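Local atomic coordinates of sugar ABC transporter substrate-binding protein, BlMnBP1 (Bifidobacterium animalis subsp. lactis ATCC 27673, PDB entry 6I5R), a protein that binds mannobiose as the substrate-binding component of an ABC transporter and probably hands manno-oligosaccharides to its membrane partner for uptake. Residues A176-K179 and L180-E183; M280-G283 and A284-V287; Y323-N326 and K327-K331. All coordinates share one frame; numbering follows the deposited sequence.

Contact 1 (A176-K179 and L180-E183); sequences ADLK and LIKE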
# COMPACT_ATOMS: atom_id res chain seq x y z
N ALA A 176 11.30 13.95 19.07
CA ALA A 176 12.49 14.75 19.36
C ALA A 176 13.16 15.21 18.08
O ALA A 176 13.61 16.36 17.98
CB ALA A 176 13.47 13.91 20.21
N ASP A 177 13.21 14.33 17.07
CA ASP A 177 13.80 14.71 15.78
C ASP A 177 12.94 15.73 15.04
O ASP A 177 13.47 16.66 14.41
CB ASP A 177 14.03 13.49 14.90
CG ASP A 177 15.11 12.56 15.46
OD1 ASP A 177 15.91 13.04 16.28
OD2 ASP A 177 15.18 11.38 15.08
N LEU A 178 11.62 15.56 15.06
CA LEU A 178 10.75 16.55 14.43
C LEU A 178 10.96 17.93 15.05
O LEU A 178 11.02 18.93 14.34
CB LEU A 178 9.29 16.14 14.56
CG LEU A 178 8.93 14.82 13.83
CD1 LEU A 178 7.44 14.50 14.02
CD2 LEU A 178 9.30 14.93 12.37
N LYS A 179 11.14 17.99 16.36
CA LYS A 179 11.37 19.26 17.03
C LYS A 179 12.69 19.90 16.59
O LYS A 179 12.75 21.10 16.34
CB LYS A 179 11.31 19.03 18.54
CG LYS A 179 11.51 20.27 19.40
CD LYS A 179 11.56 19.93 20.88
CE LYS A 179 11.46 21.18 21.75
NZ LYS A 179 12.78 21.70 22.17
N LEU A 180 13.75 19.10 16.46
CA LEU A 180 15.01 19.63 15.95
C LEU A 180 14.85 20.19 14.55
O LEU A 180 15.41 21.25 14.22
CB LEU A 180 16.10 18.54 15.96
CG LEU A 180 16.63 18.06 17.32
CD1 LEU A 180 17.70 16.99 17.16
CD2 LEU A 180 17.18 19.26 18.07
N ILE A 181 14.13 19.46 13.68
CA ILE A 181 13.88 19.94 12.32
C ILE A 181 13.14 21.26 12.36
O ILE A 181 13.44 22.20 11.62
CB ILE A 181 13.12 18.85 11.52
CG1 ILE A 181 14.02 17.62 11.29
CG2 ILE A 181 12.57 19.44 10.24
CD1 ILE A 181 13.27 16.31 11.03
N LYS A 182 12.12 21.34 13.21
CA LYS A 182 11.32 22.55 13.28
C LYS A 182 12.18 23.72 13.74
O LYS A 182 12.09 24.82 13.18
CB LYS A 182 10.15 22.32 14.22
CG LYS A 182 9.17 23.45 14.34
CD LYS A 182 8.45 23.68 13.07
CE LYS A 182 7.52 24.91 13.20
NZ LYS A 182 6.97 25.21 11.87
N GLU A 183 13.05 23.48 14.72
CA GLU A 183 13.75 24.60 15.34
C GLU A 183 14.97 25.01 14.55
O GLU A 183 15.34 26.19 14.55
CB GLU A 183 14.13 24.26 16.77
CG GLU A 183 12.91 24.19 17.64
CD GLU A 183 13.20 23.94 19.06
OE1 GLU A 183 14.37 23.67 19.37
OE2 GLU A 183 12.25 24.03 19.88
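The side chain of K179 sets out with CG anti to the backbone N (chi1 -179°) and runs nearly straight until a bend at chi4 (-96°) turns its ammonium group toward E183, one helical turn on. E183 comes to meet it with CG beside its own backbone N and anti to its carbonyl carbon (chi1 -70°), its chain extended from there. The two chains slant across each other, and one carboxylate oxygen does most of the meeting: K179 NZ lies 3.3 Å from E183 OE2 in a salt bridge whose hydrogen bond is weak, while OE1 of the same carboxylate stays farther from NZ, at 3.8 Å. K179 CE, carried along with NZ, passes 3.5 Å from E183 OE2. In the backbone of the same two residues, E183 N donates to K179 O at 2.9 Å, and the corresponding i to i+4 bonds from L180 to A176, I181 to D177 and K182 to L178 show an unbroken alpha helix, part of helix 171-184.

Round the cylinder the chemistry changes. I181 lays its CG1 branch back along the preceding turn, with CG1 3.3 Å from D177 O, and its CD1 reaches L178 CD2 at 4.4 Å. This apolar side is covered by P189, which touches both residues, and by V158, F159 and A162 of helix 156-162, which pack on I181. D177 has a different task: its OD1 is a ligand of a bound zinc ion.

This part of the helix is thus amphipathic, with L178 and I181 turned inward beside the buried, zinc-bound D177 and the lysine-glutamate pair on its outer side. Because that pair is only loosely bonded and E183 is exposed, its electrostatic contribution is probably modest, whereas the zinc would be expected to stabilise the negative charge of D177.

Contact 2 (M280-G283 and A284-V287); sequences MVLG and AWAV. With BMA (beta-D-mannopyranose), chain B.
W285 folds back over G283, so that its indole is held between the backbone of the turn and the bound sugar. Its CG sits between the backbone N and the carbonyl carbon (chi1 57°), which lays one ring face toward G283 O and A286 CB, both offset toward the rim. The opposite face receives beta-D-mannopyranose: C6 stands 3.4 Å above the ring plane and over its centre, while sugar C5 approaches CZ2 of W285 at 3.7 Å. L282 meets the indole at a slant, its CD2 4.2 Å from W285 CZ2, and its CB lies 3.8 Å from A286 CB. W265 touches both L282 and W285 from helix 265-273.

The polar atom of the indole is also engaged. One water accepts from G283 N at 2.8 Å and from W285 NE1 at 3.2 Å, tying the ring to the backbone of G283. A type I beta turn from G283 to A286 underlies all this, closed by A286 N donating to G283 O at 3.0 Å.

With D320 and N45 hydrogen-bonding the mannose, the arrangement is the CH-pi stacking of a pyranose on tryptophan that is characteristic of carbohydrate pockets in ABC-transporter solute-binding proteins.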
# COMPACT_ATOMS: atom_id res chain seq x y z
N MET A 280 7.74 12.20 5.18
CA MET A 280 6.39 11.80 4.80
C MET A 280 6.25 10.31 5.07
O MET A 280 7.14 9.53 4.72
CB MET A 280 6.10 12.11 3.32
CG MET A 280 5.90 13.60 3.09
SD MET A 280 5.20 13.99 1.49
CE MET A 280 6.68 14.16 0.50
N VAL A 281 5.14 9.91 5.69
CA VAL A 281 4.92 8.53 6.09
C VAL A 281 4.26 7.86 4.89
O VAL A 281 3.06 7.96 4.68
CB VAL A 281 4.09 8.44 7.36
CG1 VAL A 281 3.80 6.99 7.73
CG2 VAL A 281 4.85 9.14 8.49
N LEU A 282 5.08 7.21 4.07
CA LEU A 282 4.61 6.64 2.81
C LEU A 282 5.35 5.34 2.58
O LEU A 282 6.43 5.12 3.11
CB LEU A 282 4.86 7.56 1.63
CG LEU A 282 4.16 8.91 1.67
CD1 LEU A 282 4.88 9.91 0.78
CD2 LEU A 282 2.73 8.74 1.25
N GLY A 283 4.78 4.48 1.76
CA GLY A 283 5.45 3.25 1.44
C GLY A 283 6.60 3.47 0.48
O GLY A 283 6.79 4.54 -0.08
N ALA A 284 7.38 2.39 0.30
CA ALA A 284 8.62 2.44 -0.47
C ALA A 284 8.39 2.84 -1.92
O ALA A 284 9.32 3.34 -2.57
CB ALA A 284 9.32 1.08 -0.40
N TRP A 285 7.19 2.63 -2.44
CA TRP A 285 6.87 3.04 -3.81
C TRP A 285 7.08 4.54 -4.01
O TRP A 285 7.26 4.98 -5.15
CB TRP A 285 5.42 2.66 -4.15
CG TRP A 285 4.49 3.26 -3.17
CD1 TRP A 285 3.98 2.66 -2.06
CD2 TRP A 285 3.95 4.58 -3.20
NE1 TRP A 285 3.16 3.54 -1.39
CE2 TRP A 285 3.14 4.73 -2.07
CE3 TRP A 285 4.09 5.66 -4.08
CZ2 TRP A 285 2.47 5.89 -1.78
CZ3 TRP A 285 3.43 6.84 -3.78
CH2 TRP A 285 2.61 6.93 -2.66
N ALA A 286 7.10 5.33 -2.94
CA ALA A 286 7.19 6.77 -3.05
C ALA A 286 8.62 7.24 -3.27
O ALA A 286 8.83 8.34 -3.80
CB ALA A 286 6.59 7.43 -1.80
N VAL A 287 9.60 6.41 -2.93
CA VAL A 287 11.00 6.84 -3.02
C VAL A 287 11.37 7.28 -4.43
O VAL A 287 11.85 8.42 -4.59
CB VAL A 287 11.92 5.71 -2.48
CG1 VAL A 287 13.38 6.10 -2.65
CG2 VAL A 287 11.62 5.45 -1.03
C1 BMA B . -0.86 6.51 -5.14
C2 BMA B . -2.15 6.05 -4.40
C3 BMA B . -1.75 5.07 -3.34
C4 BMA B . -0.80 4.00 -3.88
C5 BMA B . 0.41 4.65 -4.55
C6 BMA B . 1.33 3.61 -5.17
O2 BMA B . -3.00 5.30 -5.27
O3 BMA B . -2.87 4.42 -2.74
O4 BMA B . -0.36 3.23 -2.80
O5 BMA B . -0.07 5.49 -5.61
O6 BMA B . 0.66 2.91 -6.23
O HOH W 1 2.03 4.52 1.48

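Contact 3 (Y323-N326 and K327-K331); sequences YGIN and KNISK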
# COMPACT_ATOMS: atom_id res chain seq x y z
N TYR A 323 -3.44 -6.72 -9.49
CA TYR A 323 -4.22 -6.86 -10.71
C TYR A 323 -5.36 -7.86 -10.55
O TYR A 323 -5.13 -9.00 -10.12
CB TYR A 323 -3.36 -7.34 -11.85
CG TYR A 323 -2.09 -6.61 -12.11
CD1 TYR A 323 -2.08 -5.42 -12.82
CD2 TYR A 323 -0.88 -7.11 -11.66
CE1 TYR A 323 -0.93 -4.76 -13.07
CE2 TYR A 323 0.29 -6.46 -11.92
CZ TYR A 323 0.26 -5.28 -12.61
OH TYR A 323 1.42 -4.65 -12.87
N GLY A 324 -6.57 -7.45 -10.94
CA GLY A 324 -7.69 -8.36 -11.01
C GLY A 324 -8.37 -8.24 -12.36
O GLY A 324 -8.37 -7.18 -12.98
N ILE A 325 -8.94 -9.36 -12.80
CA ILE A 325 -9.53 -9.51 -14.13
C ILE A 325 -11.04 -9.67 -13.98
O ILE A 325 -11.52 -10.44 -13.14
CB ILE A 325 -8.94 -10.71 -14.89
CG1 ILE A 325 -7.44 -10.50 -15.12
CG2 ILE A 325 -9.62 -10.90 -16.22
CD1 ILE A 325 -6.69 -11.72 -15.51
N ASN A 326 -11.78 -8.95 -14.83
CA ASN A 326 -13.24 -8.90 -14.78
C ASN A 326 -13.85 -10.24 -15.18
O ASN A 326 -13.69 -10.67 -16.33
CB ASN A 326 -13.70 -7.77 -15.71
CG ASN A 326 -15.18 -7.45 -15.59
OD1 ASN A 326 -15.93 -8.14 -14.92
ND2 ASN A 326 -15.60 -6.38 -16.28
N LYS A 327 -14.57 -10.88 -14.29
CA LYS A 327 -15.17 -12.13 -14.68
C LYS A 327 -16.25 -11.97 -15.75
O LYS A 327 -16.63 -12.92 -16.38
CB LYS A 327 -15.77 -12.83 -13.48
CG LYS A 327 -16.74 -11.99 -12.75
CD LYS A 327 -18.01 -11.86 -13.50
CE LYS A 327 -19.18 -11.68 -12.59
NZ LYS A 327 -20.36 -12.41 -13.14
N ASN A 328 -16.75 -10.76 -15.94
CA ASN A 328 -17.84 -10.56 -16.89
C ASN A 328 -17.39 -10.58 -18.34
O ASN A 328 -18.23 -10.63 -19.25
CB ASN A 328 -18.54 -9.23 -16.64
CG ASN A 328 -19.27 -9.19 -15.33
OD1 ASN A 328 -19.77 -10.19 -14.86
ND2 ASN A 328 -19.40 -8.00 -14.75
N ILE A 329 -16.09 -10.50 -18.61
CA ILE A 329 -15.67 -10.32 -19.99
C ILE A 329 -15.53 -11.67 -20.69
O ILE A 329 -15.55 -12.73 -20.05
CB ILE A 329 -14.37 -9.51 -20.07
CG1 ILE A 329 -13.16 -10.35 -19.61
CG2 ILE A 329 -14.50 -8.20 -19.28
CD1 ILE A 329 -11.91 -9.56 -19.45
N SER A 330 -15.37 -11.62 -22.01
CA SER A 330 -15.33 -12.82 -22.85
C SER A 330 -14.12 -13.68 -22.50
O SER A 330 -13.16 -13.21 -21.88
CB SER A 330 -15.26 -12.42 -24.33
OG SER A 330 -13.99 -11.88 -24.66
N LYS A 331 -14.18 -14.96 -22.90
CA LYS A 331 -13.03 -15.83 -22.64
C LYS A 331 -11.77 -15.27 -23.30
O LYS A 331 -10.68 -15.29 -22.70
CB LYS A 331 -13.28 -17.27 -23.10
CG LYS A 331 -13.49 -17.47 -24.60
CD LYS A 331 -13.14 -18.90 -25.09
CE LYS A 331 -14.09 -19.36 -26.23
NZ LYS A 331 -14.50 -18.31 -27.26
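N326, N328 and I329 make a local turn contact where the chain leaves strand 314-325 and heads for helix 331-346. The side chain of N326 organises it. With CG anti to the backbone N (chi1 -171°), OD1 is swung forward over the following peptides and accepts the backbone N-H of N328 at 2.9 Å. The bond is fairly straight at the hydrogen (161°), but the donor stands well above the carboxamide plane, 57° out of it. This is an Asx turn, and it overlies a type I beta turn from N326 to I329, whose closing bond from I329 N to N326 O is long and weak at 3.3 Å. The two carboxamides of N326 and N328 are steeply inclined to each other, and both turn their ND2 groups to the loop around N94-W98: that of N326 to the carbonyl oxygens of N95 and W98, that of N328 to N94 OD1 and N95 O. An alanine in place of N326 is likely to leave the N-H of N328 and the carbonyl oxygen of W98 without this partner, weakening one of the turn's ties to that loop. I329 closes the inner side, its CG2 packed 3.7 Å from N326 CB and its CD1 4.2 Å from I325 CG2, the two isoleucines crossing at about a right angle. Just beyond, S330 is the N-cap of helix 331-346, its OG accepting from K333 N.

How the contacts relate
From the N terminus the three contacts come in series, none enclosing or crossing another, and each joins two consecutive segments, so none closes a long loop. Contact 1 is a piece of helix 171-184. About a hundred residues later contact 2 turns strand 277-283 into helix 286-291 at the sugar pocket, its centre about 20 Å from that of contact 1. Contact 3 then carries strand 314-325 toward helix 331-346, with its centre about 50 Å from that of contact 1 and on the opposite side of the centre of the chain. Contacts 2 and 3 share one mixed sheet, as both their strands pair with strand 139-155.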